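Malyl-CoA lyase/beta-methylmalyl-CoA lyase (Methylobacterium extorquens, PDB 5UGR) is a magnesium-binding member of the HpcH/HpaI aldolase and citrate lyase family, built on a TIM barrel. Local coordinates at residues 13-21 with 254-265; 34-45 with 68-79. All coordinates share one frame; numbering follows the deposited sequence. Where two conformers were deposited one is given.

Contact 1 of 2, residues 13-21 with 254-265; sequences LHRSELAVP and WAIHPSQIDLAN
Glu17 and Trp254, neighbours on the inward face of a barrel sheet, lie side by side and point the same way. With CG set anti to the backbone N (chi1 176°) and the chain extended beyond it, Glu17 runs along the indole. Its CB passes 3.9 Å from Trp254 CD1; CG then sits over the face of the five-membered ring, 4.2 Å from its centroid, in a CH-pi contact. CD comes within 3.4 Å of Trp254 NE1, whose hydrogen bond goes to Ser162. At the tip, OE1 is also 3.4 Å from Trp254 NE1, badly angled for bonding, while OE2 takes a 2.8 Å hydrogen bond from His14 NE2, which approaches from above the carboxylate plane although the oxygen lies nearly in the imidazole plane.

Strands 16-21 and 252-255 are the first and last of the eight parallel strands, and their pairing closes the TIM barrel. Ala255 N donates to Glu17 O and Ala255 O accepts from Ala19 N, so that Ala255 bridges two residues of the first strand. On the outer face Leu18 CD1 packs on Ile261 CD1 (4.1 Å) of helix 259-268, which runs back nearly antiparallel to strand 16-21.

Farther along that helix, Ser16 OG donates to Asn265 OD1 over 2.6 Å and also accepts from Asp37 N. The Asn265 amide stacks on the Arg15 guanidinium, the two planes 12° apart, with OD1 over the face and offset toward its rim, while Arg15 NE forms a salt bridge with Asp37. At the other end of the contact, a water donates to Ala19 O and Ile256 O.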
loop_
_atom_site.group_PDB
_atom_site.type_symbol
_atom_site.label_atom_id
_atom_site.label_comp_id
_atom_site.label_asym_id
_atom_site.label_seq_id
_atom_site.Cartn_x
_atom_site.Cartn_y
_atom_site.Cartn_z
ATOM N N LEU A 13 33.944 6.383 4.346
ATOM C CA LEU A 13 34.781 5.695 3.376
ATOM C C LEU A 13 34.618 4.195 3.589
ATOM O O LEU A 13 34.688 3.706 4.700
ATOM C CB LEU A 13 36.245 6.112 3.553
ATOM C CG LEU A 13 37.211 5.479 2.591
ATOM C CD1 LEU A 13 37.029 5.965 1.182
ATOM C CD2 LEU A 13 38.634 5.839 3.007
ATOM N N HIS A 14 34.283 3.478 2.532
ATOM C CA HIS A 14 33.841 2.094 2.630
ATOM C C HIS A 14 34.296 1.270 1.414
ATOM O O HIS A 14 33.510 0.563 0.782
ATOM C CB HIS A 14 32.317 2.131 2.764
ATOM C CG HIS A 14 31.698 0.886 3.256
ATOM N ND1 HIS A 14 30.463 0.885 3.880
ATOM C CD2 HIS A 14 32.107 -0.395 3.230
ATOM C CE1 HIS A 14 30.166 -0.344 4.239
ATOM N NE2 HIS A 14 31.134 -1.137 3.832
ATOM N N ARG A 15 35.568 1.364 1.065
ATOM C CA ARG A 15 36.104 0.606 -0.073
ATOM C C ARG A 15 36.256 -0.894 0.193
ATOM O O ARG A 15 36.065 -1.737 -0.693
ATOM C CB ARG A 15 37.455 1.188 -0.497
ATOM C CG ARG A 15 37.447 2.640 -0.903
ATOM C CD ARG A 15 38.829 3.214 -0.954
ATOM N NE ARG A 15 39.512 3.103 0.315
ATOM C CZ ARG A 15 40.826 3.241 0.477
ATOM N NH1 ARG A 15 41.634 3.526 -0.543
ATOM N NH2 ARG A 15 41.350 3.111 1.671
ATOM N N SER A 16 36.684 -1.196 1.414
ATOM C CA SER A 16 37.014 -2.528 1.865
ATOM C C SER A 16 36.314 -2.808 3.165
ATOM O O SER A 16 36.294 -1.959 4.080
ATOM C CB SER A 16 38.541 -2.670 2.030
ATOM O OG SER A 16 39.090 -1.655 2.848
ATOM N N GLU A 17 35.708 -4.005 3.240
ATOM C CA GLU A 17 34.965 -4.416 4.451
ATOM C C GLU A 17 35.471 -5.779 4.844
ATOM O O GLU A 17 35.170 -6.788 4.176
ATOM C CB GLU A 17 33.473 -4.405 4.139
ATOM C CG GLU A 17 32.574 -4.903 5.257
ATOM C CD GLU A 17 31.081 -4.666 5.013
ATOM O OE1 GLU A 17 30.225 -5.225 5.774
ATOM O OE2 GLU A 17 30.763 -3.897 4.064
ATOM N N LEU A 18 36.255 -5.817 5.940
ATOM C CA LEU A 18 36.909 -7.061 6.361
ATOM C C LEU A 18 36.059 -7.772 7.397
ATOM O O LEU A 18 35.684 -7.177 8.411
ATOM C CB LEU A 18 38.275 -6.735 6.961
ATOM C CG LEU A 18 39.075 -7.883 7.540
ATOM C CD1 LEU A 18 39.560 -8.778 6.419
ATOM C CD2 LEU A 18 40.255 -7.372 8.335
ATOM N N ALA A 19 35.800 -9.056 7.142
ATOM C CA ALA A 19 35.096 -9.943 8.028
ATOM C C ALA A 19 36.062 -10.651 8.952
ATOM O O ALA A 19 36.995 -11.291 8.477
ATOM C CB ALA A 19 34.368 -10.978 7.217
ATOM N N VAL A 20 35.813 -10.576 10.255
ATOM C CA VAL A 20 36.719 -11.213 11.234
ATOM C C VAL A 20 35.891 -12.020 12.246
ATOM O O VAL A 20 35.103 -11.439 12.968
ATOM C CB VAL A 20 37.575 -10.189 11.974
ATOM C CG1 VAL A 20 38.621 -10.925 12.840
ATOM C CG2 VAL A 20 38.241 -9.188 11.055
ATOM N N PRO A 21 36.107 -13.339 12.343
ATOM C CA PRO A 21 35.341 -14.100 13.301
ATOM C C PRO A 21 35.634 -13.763 14.757
ATOM O O PRO A 21 36.799 -13.728 15.165
ATOM C CB PRO A 21 35.658 -15.553 12.995
ATOM C CG PRO A 21 36.322 -15.565 11.679
ATOM C CD PRO A 21 36.957 -14.200 11.503
ATOM N N TRP A 254 33.592 -6.678 0.149
ATOM C CA TRP A 254 34.142 -7.419 1.254
ATOM C C TRP A 254 35.531 -7.991 0.942
ATOM O O TRP A 254 35.824 -8.388 -0.172
ATOM C CB TRP A 254 33.246 -8.581 1.673
ATOM C CG TRP A 254 31.947 -8.175 2.297
ATOM C CD1 TRP A 254 31.259 -6.986 2.171
ATOM C CD2 TRP A 254 31.129 -9.029 3.081
ATOM N NE1 TRP A 254 30.081 -7.052 2.870
ATOM C CE2 TRP A 254 29.964 -8.303 3.435
ATOM C CE3 TRP A 254 31.268 -10.333 3.515
ATOM C CZ2 TRP A 254 28.961 -8.865 4.203
ATOM C CZ3 TRP A 254 30.292 -10.896 4.273
ATOM C CH2 TRP A 254 29.129 -10.179 4.608
ATOM N N ALA A 255 36.308 -8.094 2.020
ATOM C CA ALA A 255 37.522 -8.880 2.081
ATOM C C ALA A 255 37.307 -9.967 3.142
ATOM O O ALA A 255 36.989 -9.675 4.302
ATOM C CB ALA A 255 38.731 -8.007 2.408
ATOM N N ILE A 256 37.484 -11.198 2.734
ATOM C CA ILE A 256 37.395 -12.328 3.669
ATOM C C ILE A 256 38.737 -13.048 3.780
ATOM O O ILE A 256 38.836 -14.085 4.450
ATOM C CB ILE A 256 36.223 -13.299 3.363
ATOM C CG1 ILE A 256 36.327 -13.917 1.988
ATOM C CG2 ILE A 256 34.856 -12.622 3.530
ATOM C CD1 ILE A 256 35.403 -15.133 1.840
ATOM N N HIS A 257 39.754 -12.497 3.145
ATOM C CA HIS A 257 41.163 -12.930 3.271
ATOM C C HIS A 257 41.988 -11.676 3.180
ATOM O O HIS A 257 41.647 -10.749 2.418
ATOM C CB HIS A 257 41.499 -13.839 2.118
ATOM C CG HIS A 257 42.866 -14.426 2.184
ATOM N ND1 HIS A 257 43.984 -13.815 1.634
ATOM C CD2 HIS A 257 43.296 -15.586 2.721
ATOM C CE1 HIS A 257 45.041 -14.575 1.847
ATOM N NE2 HIS A 257 44.656 -15.658 2.505
ATOM N N PRO A 258 43.074 -11.569 3.983
ATOM C CA PRO A 258 43.791 -10.299 4.011
ATOM C C PRO A 258 44.284 -9.756 2.670
ATOM O O PRO A 258 44.364 -8.536 2.471
ATOM C CB PRO A 258 44.968 -10.587 4.973
ATOM C CG PRO A 258 44.502 -11.711 5.818
ATOM C CD PRO A 258 43.632 -12.548 4.942
ATOM N N SER A 259 44.614 -10.646 1.748
ATOM C CA SER A 259 45.032 -10.265 0.388
ATOM C C SER A 259 44.006 -9.437 -0.380
ATOM O O SER A 259 44.351 -8.674 -1.258
ATOM C CB SER A 259 45.343 -11.491 -0.440
ATOM O OG SER A 259 44.169 -12.283 -0.732
ATOM N N GLN A 260 42.760 -9.567 0.001
ATOM C CA GLN A 260 41.704 -8.869 -0.709
ATOM C C GLN A 260 41.549 -7.396 -0.324
ATOM O O GLN A 260 40.970 -6.615 -1.072
ATOM C CB GLN A 260 40.395 -9.603 -0.571
ATOM C CG GLN A 260 40.397 -10.950 -1.230
ATOM C CD GLN A 260 39.175 -11.767 -0.950
ATOM O OE1 GLN A 260 38.428 -11.521 0.016
ATOM N NE2 GLN A 260 38.972 -12.796 -1.754
ATOM N N ILE A 261 42.122 -7.009 0.806
ATOM C CA ILE A 261 42.016 -5.634 1.282
ATOM C C ILE A 261 42.618 -4.631 0.324
ATOM O O ILE A 261 41.946 -3.652 -0.035
ATOM C CB ILE A 261 42.646 -5.475 2.678
ATOM C CG1 ILE A 261 41.901 -6.328 3.726
ATOM C CG2 ILE A 261 42.638 -4.028 3.130
ATOM C CD1 ILE A 261 42.629 -6.457 5.052
ATOM N N ASP A 262 43.860 -4.869 -0.125
ATOM C CA ASP A 262 44.522 -3.916 -1.021
ATOM C C ASP A 262 43.801 -3.900 -2.375
ATOM O O ASP A 262 43.718 -2.852 -3.037
ATOM C CB ASP A 262 45.997 -4.284 -1.216
ATOM C CG ASP A 262 46.865 -3.916 -0.015
ATOM O OD1 ASP A 262 46.415 -3.229 0.921
ATOM O OD2 ASP A 262 48.017 -4.376 -0.000
ATOM N N LEU A 263 43.281 -5.056 -2.785
ATOM C CA LEU A 263 42.613 -5.158 -4.093
ATOM C C LEU A 263 41.338 -4.291 -4.088
ATOM O O LEU A 263 41.120 -3.511 -5.013
ATOM C CB LEU A 263 42.298 -6.593 -4.510
ATOM C CG LEU A 263 43.442 -7.581 -4.590
ATOM C CD1 LEU A 263 42.935 -8.955 -4.895
ATOM C CD2 LEU A 263 44.421 -7.127 -5.634
ATOM N N ALA A 264 40.548 -4.379 -3.007
ATOM C CA ALA A 264 39.319 -3.565 -2.872
ATOM C C ALA A 264 39.676 -2.108 -2.736
ATOM O O ALA A 264 39.052 -1.233 -3.388
ATOM C CB ALA A 264 38.478 -4.027 -1.697
ATOM N N ASN A 265 40.679 -1.811 -1.892
ATOM C CA ASN A 265 41.036 -0.412 -1.762
ATOM C C ASN A 265 41.430 0.240 -3.061
ATOM O O ASN A 265 41.096 1.420 -3.314
ATOM C CB ASN A 265 42.117 -0.235 -0.723
ATOM C CG ASN A 265 41.578 -0.382 0.726
ATOM O OD1 ASN A 265 40.385 -0.319 0.983
ATOM N ND2 ASN A 265 42.481 -0.595 1.669
HETATM O O HOH W 1 37.135 -13.730 7.249
#

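Contact 2 of 2, residues 34-45 with 68-79; sequences SKADVIFLDLED and WGNKTMMIRING. With MG (magnesium ion), chain B.
Beside a magnesium site, Asp42, Glu44 and Phe40 gather round the guanidinium of Arg76, the first at its edge and the other two over opposite faces. Asp42 grips it side-on, OD1 taking NE and OD2 taking NH2, both at 2.8 Å and both in the guanidinium plane, yet the carboxylate is turned 51° against that plane. Glu44 OE1 lies over one face, 3.3 Å from Arg76 NE, where it meets the charge without an N-H pointing at it; Phe40 CE1 lies over the opposite face, 3.7 Å from Arg76 NE. A bend at chi3 (61°) turns the end of the arginine into this setting. Asp42 OD1 also accepts from Glu44 N, an Asx turn, with this donor and Arg76 NE on opposite faces of the carboxylate.

Strands 38-42 and 72-76, whose C-terminal ends carry this cluster, pair in parallel, joined through helix 52-65 as a right-handed beta-alpha-beta unit of the TIM barrel. On the outer face, Ile39 lies alongside Met73, CB to SD 3.9 Å, while Met73 CE rests over the Trp68 ring near its rim. At the N-terminal end of the pair, Ile39 CD1 packs against Lys71 CD (3.5 Å), and Lys71 NZ donates to Ser34 O.

At the C-terminal end Asp45 OD2 binds magnesium at 2.1 Å, with Glu140 and Asp167 completing the protein ligands; Asp45 OD1 forms a salt bridge with Arg301 of the second subunit. Glu44 supports the metal from a second shell, its OE1 accepting from one metal-bound water and its OE2 from another. The arginine's positive charge probably offsets part of the negative charge gathered there, while its paired bonds to Asp42 fix its rotation.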
loop_
_atom_site.group_PDB
_atom_site.type_symbol
_atom_site.label_atom_id
_atom_site.label_comp_id
_atom_site.label_asym_id
_atom_site.label_seq_id
_atom_site.Cartn_x
_atom_site.Cartn_y
_atom_site.Cartn_z
ATOM N N SER A 34 45.238 -3.653 10.221
ATOM C CA SER A 34 45.079 -3.800 8.781
ATOM C C SER A 34 44.702 -2.466 8.144
ATOM O O SER A 34 44.419 -1.468 8.801
ATOM C CB SER A 34 44.037 -4.844 8.436
ATOM O OG SER A 34 42.743 -4.328 8.640
ATOM N N LYS A 35 44.716 -2.515 6.818
ATOM C CA LYS A 35 44.332 -1.400 5.966
ATOM C C LYS A 35 42.860 -1.377 5.541
ATOM O O LYS A 35 42.459 -0.570 4.697
ATOM C CB LYS A 35 45.252 -1.333 4.757
ATOM C CG LYS A 35 46.714 -1.016 5.115
ATOM C CD LYS A 35 47.558 -1.023 3.871
ATOM C CE LYS A 35 49.027 -0.867 4.272
ATOM N NZ LYS A 35 49.858 -0.772 3.033
ATOM N N ALA A 36 42.037 -2.187 6.169
ATOM C CA ALA A 36 40.592 -2.184 5.853
ATOM C C ALA A 36 39.974 -0.890 6.300
ATOM O O ALA A 36 40.306 -0.352 7.361
ATOM C CB ALA A 36 39.914 -3.316 6.571
ATOM N N ASP A 37 39.008 -0.412 5.510
ATOM C CA ASP A 37 38.234 0.788 5.893
ATOM C C ASP A 37 37.224 0.486 6.976
ATOM O O ASP A 37 36.955 1.307 7.855
ATOM C CB ASP A 37 37.509 1.362 4.696
ATOM C CG ASP A 37 38.443 1.964 3.605
ATOM O OD1 ASP A 37 39.590 2.349 3.936
ATOM O OD2 ASP A 37 37.961 2.129 2.452
ATOM N N VAL A 38 36.564 -0.656 6.812
ATOM C CA VAL A 38 35.468 -1.080 7.677
ATOM C C VAL A 38 35.797 -2.503 8.116
ATOM O O VAL A 38 36.244 -3.301 7.303
ATOM C CB VAL A 38 34.120 -1.113 6.870
ATOM C CG1 VAL A 38 32.974 -1.618 7.720
ATOM C CG2 VAL A 38 33.771 0.264 6.303
ATOM N N ILE A 39 35.575 -2.808 9.388
ATOM C CA ILE A 39 35.722 -4.171 9.888
ATOM C C ILE A 39 34.442 -4.579 10.572
ATOM O O ILE A 39 33.907 -3.805 11.378
ATOM C CB ILE A 39 36.910 -4.310 10.918
ATOM C CG1 ILE A 39 38.229 -4.075 10.173
ATOM C CG2 ILE A 39 36.877 -5.712 11.571
ATOM C CD1 ILE A 39 39.468 -4.126 11.067
ATOM N N PHE A 40 33.945 -5.781 10.266
ATOM C CA PHE A 40 32.926 -6.351 11.123
ATOM C C PHE A 40 33.445 -7.545 11.865
ATOM O O PHE A 40 34.116 -8.407 11.297
ATOM C CB PHE A 40 31.566 -6.635 10.414
ATOM C CG PHE A 40 31.515 -7.816 9.488
ATOM C CD1 PHE A 40 31.333 -9.102 9.954
ATOM C CD2 PHE A 40 31.449 -7.612 8.112
ATOM C CE1 PHE A 40 31.173 -10.157 9.071
ATOM C CE2 PHE A 40 31.273 -8.645 7.230
ATOM C CZ PHE A 40 31.119 -9.948 7.731
ATOM N N LEU A 41 33.171 -7.512 13.173
ATOM C CA LEU A 41 33.453 -8.605 14.063
ATOM C C LEU A 41 32.247 -9.519 14.108
ATOM O O LEU A 41 31.131 -9.067 14.486
ATOM C CB LEU A 41 33.841 -8.069 15.440
ATOM C CG LEU A 41 34.962 -7.007 15.455
ATOM C CD1 LEU A 41 35.272 -6.586 16.899
ATOM C CD2 LEU A 41 36.239 -7.529 14.729
ATOM N N ASP A 42 32.434 -10.768 13.689
ATOM C CA ASP A 42 31.307 -11.625 13.369
ATOM C C ASP A 42 30.878 -12.507 14.554
ATOM O O ASP A 42 31.709 -13.176 15.214
ATOM C CB ASP A 42 31.735 -12.510 12.205
ATOM C CG ASP A 42 30.570 -13.231 11.523
ATOM O OD1 ASP A 42 29.391 -12.829 11.735
ATOM O OD2 ASP A 42 30.880 -14.205 10.765
ATOM N N LEU A 43 29.572 -12.529 14.802
ATOM C CA LEU A 43 28.951 -13.459 15.753
ATOM C C LEU A 43 28.103 -14.493 15.079
ATOM O O LEU A 43 27.588 -15.390 15.733
ATOM C CB LEU A 43 28.053 -12.658 16.729
ATOM C CG LEU A 43 28.804 -11.554 17.510
ATOM C CD1 LEU A 43 28.063 -10.232 17.577
ATOM C CD2 LEU A 43 29.099 -12.018 18.864
ATOM N N GLU A 44 27.892 -14.289 13.782
ATOM C CA GLU A 44 26.888 -15.019 12.990
ATOM C C GLU A 44 27.540 -16.145 12.177
ATOM O O GLU A 44 28.103 -17.086 12.765
ATOM C CB GLU A 44 26.004 -13.997 12.196
ATOM C CG GLU A 44 24.714 -14.596 11.586
ATOM C CD GLU A 44 24.592 -14.576 10.079
ATOM O OE1 GLU A 44 25.614 -14.250 9.413
ATOM O OE2 GLU A 44 23.468 -14.942 9.584
ATOM N N ASP A 45 27.509 -16.061 10.843
ATOM C CA ASP A 45 27.805 -17.224 9.989
ATOM C C ASP A 45 29.154 -17.952 10.348
ATOM O O ASP A 45 29.230 -19.189 10.338
ATOM C CB ASP A 45 27.905 -16.823 8.515
ATOM C CG ASP A 45 26.587 -16.716 7.778
ATOM O OD1 ASP A 45 25.616 -17.429 8.154
ATOM O OD2 ASP A 45 26.540 -15.880 6.775
ATOM N N TRP A 68 41.871 0.297 17.130
ATOM C CA TRP A 68 41.257 0.167 15.826
ATOM C C TRP A 68 41.470 1.427 14.975
ATOM O O TRP A 68 40.917 1.562 13.839
ATOM C CB TRP A 68 39.733 -0.095 15.984
ATOM C CG TRP A 68 39.434 -1.381 16.724
ATOM C CD1 TRP A 68 39.055 -1.474 18.018
ATOM C CD2 TRP A 68 39.530 -2.699 16.235
ATOM N NE1 TRP A 68 38.917 -2.766 18.374
ATOM C CE2 TRP A 68 39.205 -3.557 17.295
ATOM C CE3 TRP A 68 39.878 -3.253 15.010
ATOM C CZ2 TRP A 68 39.133 -4.937 17.152
ATOM C CZ3 TRP A 68 39.830 -4.633 14.875
ATOM C CH2 TRP A 68 39.472 -5.469 15.962
ATOM N N GLY A 69 42.217 2.391 15.471
ATOM C CA GLY A 69 42.343 3.608 14.702
ATOM C C GLY A 69 41.021 4.291 14.398
ATOM O O GLY A 69 40.144 4.343 15.274
ATOM N N ASN A 70 40.915 4.868 13.181
ATOM C CA ASN A 70 39.719 5.495 12.746
ATOM C C ASN A 70 38.865 4.571 11.881
ATOM O O ASN A 70 37.996 5.064 11.137
ATOM C CB ASN A 70 40.035 6.783 11.995
ATOM C CG ASN A 70 38.822 7.666 11.765
ATOM O OD1 ASN A 70 38.698 8.278 10.653
ATOM N ND2 ASN A 70 37.931 7.762 12.707
ATOM N N LYS A 71 39.098 3.259 11.970
ATOM C CA LYS A 71 38.249 2.299 11.209
ATOM C C LYS A 71 36.799 2.404 11.623
ATOM O O LYS A 71 36.484 2.692 12.773
ATOM C CB LYS A 71 38.764 0.865 11.385
ATOM C CG LYS A 71 40.151 0.635 10.733
ATOM C CD LYS A 71 40.546 -0.765 11.092
ATOM C CE LYS A 71 41.838 -1.192 10.507
ATOM N NZ LYS A 71 42.945 -0.407 11.075
ATOM N N THR A 72 35.896 2.183 10.671
ATOM C CA THR A 72 34.482 2.002 11.024
ATOM C C THR A 72 34.339 0.580 11.585
ATOM O O THR A 72 34.543 -0.389 10.850
ATOM C CB THR A 72 33.567 2.215 9.831
ATOM O OG1 THR A 72 33.730 3.540 9.311
ATOM C CG2 THR A 72 32.120 1.983 10.175
ATOM N N MET A 73 33.962 0.486 12.859
ATOM C CA MET A 73 33.912 -0.795 13.557
ATOM C C MET A 73 32.469 -1.248 13.707
ATOM O O MET A 73 31.594 -0.514 14.202
ATOM C CB MET A 73 34.593 -0.683 14.929
ATOM C CG MET A 73 36.098 -0.492 14.843
ATOM S SD MET A 73 36.973 -1.730 13.835
ATOM C CE MET A 73 36.479 -3.260 14.671
ATOM N N MET A 74 32.243 -2.497 13.280
ATOM C CA MET A 74 30.907 -3.067 13.198
ATOM C C MET A 74 30.877 -4.454 13.838
ATOM O O MET A 74 31.909 -5.104 13.942
ATOM C CB MET A 74 30.523 -3.128 11.698
ATOM C CG MET A 74 29.072 -3.483 11.350
ATOM S SD MET A 74 28.611 -2.844 9.713
ATOM C CE MET A 74 29.726 -3.781 8.657
ATOM N N ILE A 75 29.685 -4.907 14.211
ATOM C CA ILE A 75 29.475 -6.317 14.525
ATOM C C ILE A 75 28.389 -6.868 13.601
ATOM O O ILE A 75 27.416 -6.153 13.281
ATOM C CB ILE A 75 29.049 -6.544 15.977
ATOM C CG1 ILE A 75 27.809 -5.691 16.400
ATOM C CG2 ILE A 75 30.213 -6.303 16.924
ATOM C CD1 ILE A 75 27.257 -5.858 17.794
ATOM N N ARG A 76 28.587 -8.120 13.168
ATOM C CA ARG A 76 27.519 -8.853 12.472
ATOM C C ARG A 76 26.830 -9.699 13.554
ATOM O O ARG A 76 27.395 -10.656 14.092
ATOM C CB ARG A 76 27.952 -9.683 11.315
ATOM C CG ARG A 76 26.746 -10.403 10.666
ATOM C CD ARG A 76 27.032 -11.048 9.332
ATOM N NE ARG A 76 28.065 -12.100 9.377
ATOM C CZ ARG A 76 28.509 -12.755 8.307
ATOM N NH1 ARG A 76 27.976 -12.493 7.112
ATOM N NH2 ARG A 76 29.543 -13.602 8.360
ATOM N N ILE A 77 25.645 -9.221 13.960
ATOM C CA ILE A 77 24.826 -9.916 14.931
ATOM C C ILE A 77 24.206 -11.171 14.369
ATOM O O ILE A 77 24.180 -11.372 13.170
ATOM C CB ILE A 77 23.747 -9.013 15.572
ATOM C CG1 ILE A 77 22.752 -8.484 14.507
ATOM C CG2 ILE A 77 24.407 -7.833 16.258
ATOM C CD1 ILE A 77 21.644 -7.667 15.087
ATOM N N ASN A 78 23.734 -12.028 15.276
ATOM C CA ASN A 78 23.020 -13.216 14.847
ATOM C C ASN A 78 21.673 -12.876 14.212
ATOM O O ASN A 78 21.138 -11.749 14.361
ATOM C CB ASN A 78 22.914 -14.201 16.013
ATOM C CG ASN A 78 24.181 -15.001 16.148
ATOM O OD1 ASN A 78 24.435 -15.957 15.363
ATOM N ND2 ASN A 78 25.048 -14.577 17.074
ATOM N N GLY A 79 21.123 -13.859 13.533
ATOM C CA GLY A 79 19.840 -13.666 12.838
ATOM C C GLY A 79 18.670 -13.428 13.788
ATOM O O GLY A 79 18.658 -13.873 14.945
HETATM MG MG MG B . 24.991 -15.015 5.646
HETATM O O HOH W 2 35.477 3.868 7.288
HETATM O O HOH W 3 23.606 -15.919 6.978
HETATM O O HOH W 4 25.142 -13.442 6.962
HETATM O O HOH W 5 29.101 -14.757 5.565
HETATM O O HOH W 6 26.480 -14.171 4.479
#

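From the N terminus, the chain enters the barrel on strand 16-21, the first member of contact 1, and passes through helix 25-32 to segment 34-45. Contact 2 closes early, once helix 52-65 has returned the chain to strand 72-76, a loop of 22 intervening residues. Contact 1 closes only after 232 residues, when strand 252-255 arrives beside the first strand, so the shorter loop lies wholly within the longer one. The two contacts share a seam between strands 16-21 and 38-42, where Val20 O probably accepts a hydrogen bond from Asp42 N (2.8 Å). Contact 1 ties the eighth strand to the first and contact 2 the second to the third, the seam linking both pairs.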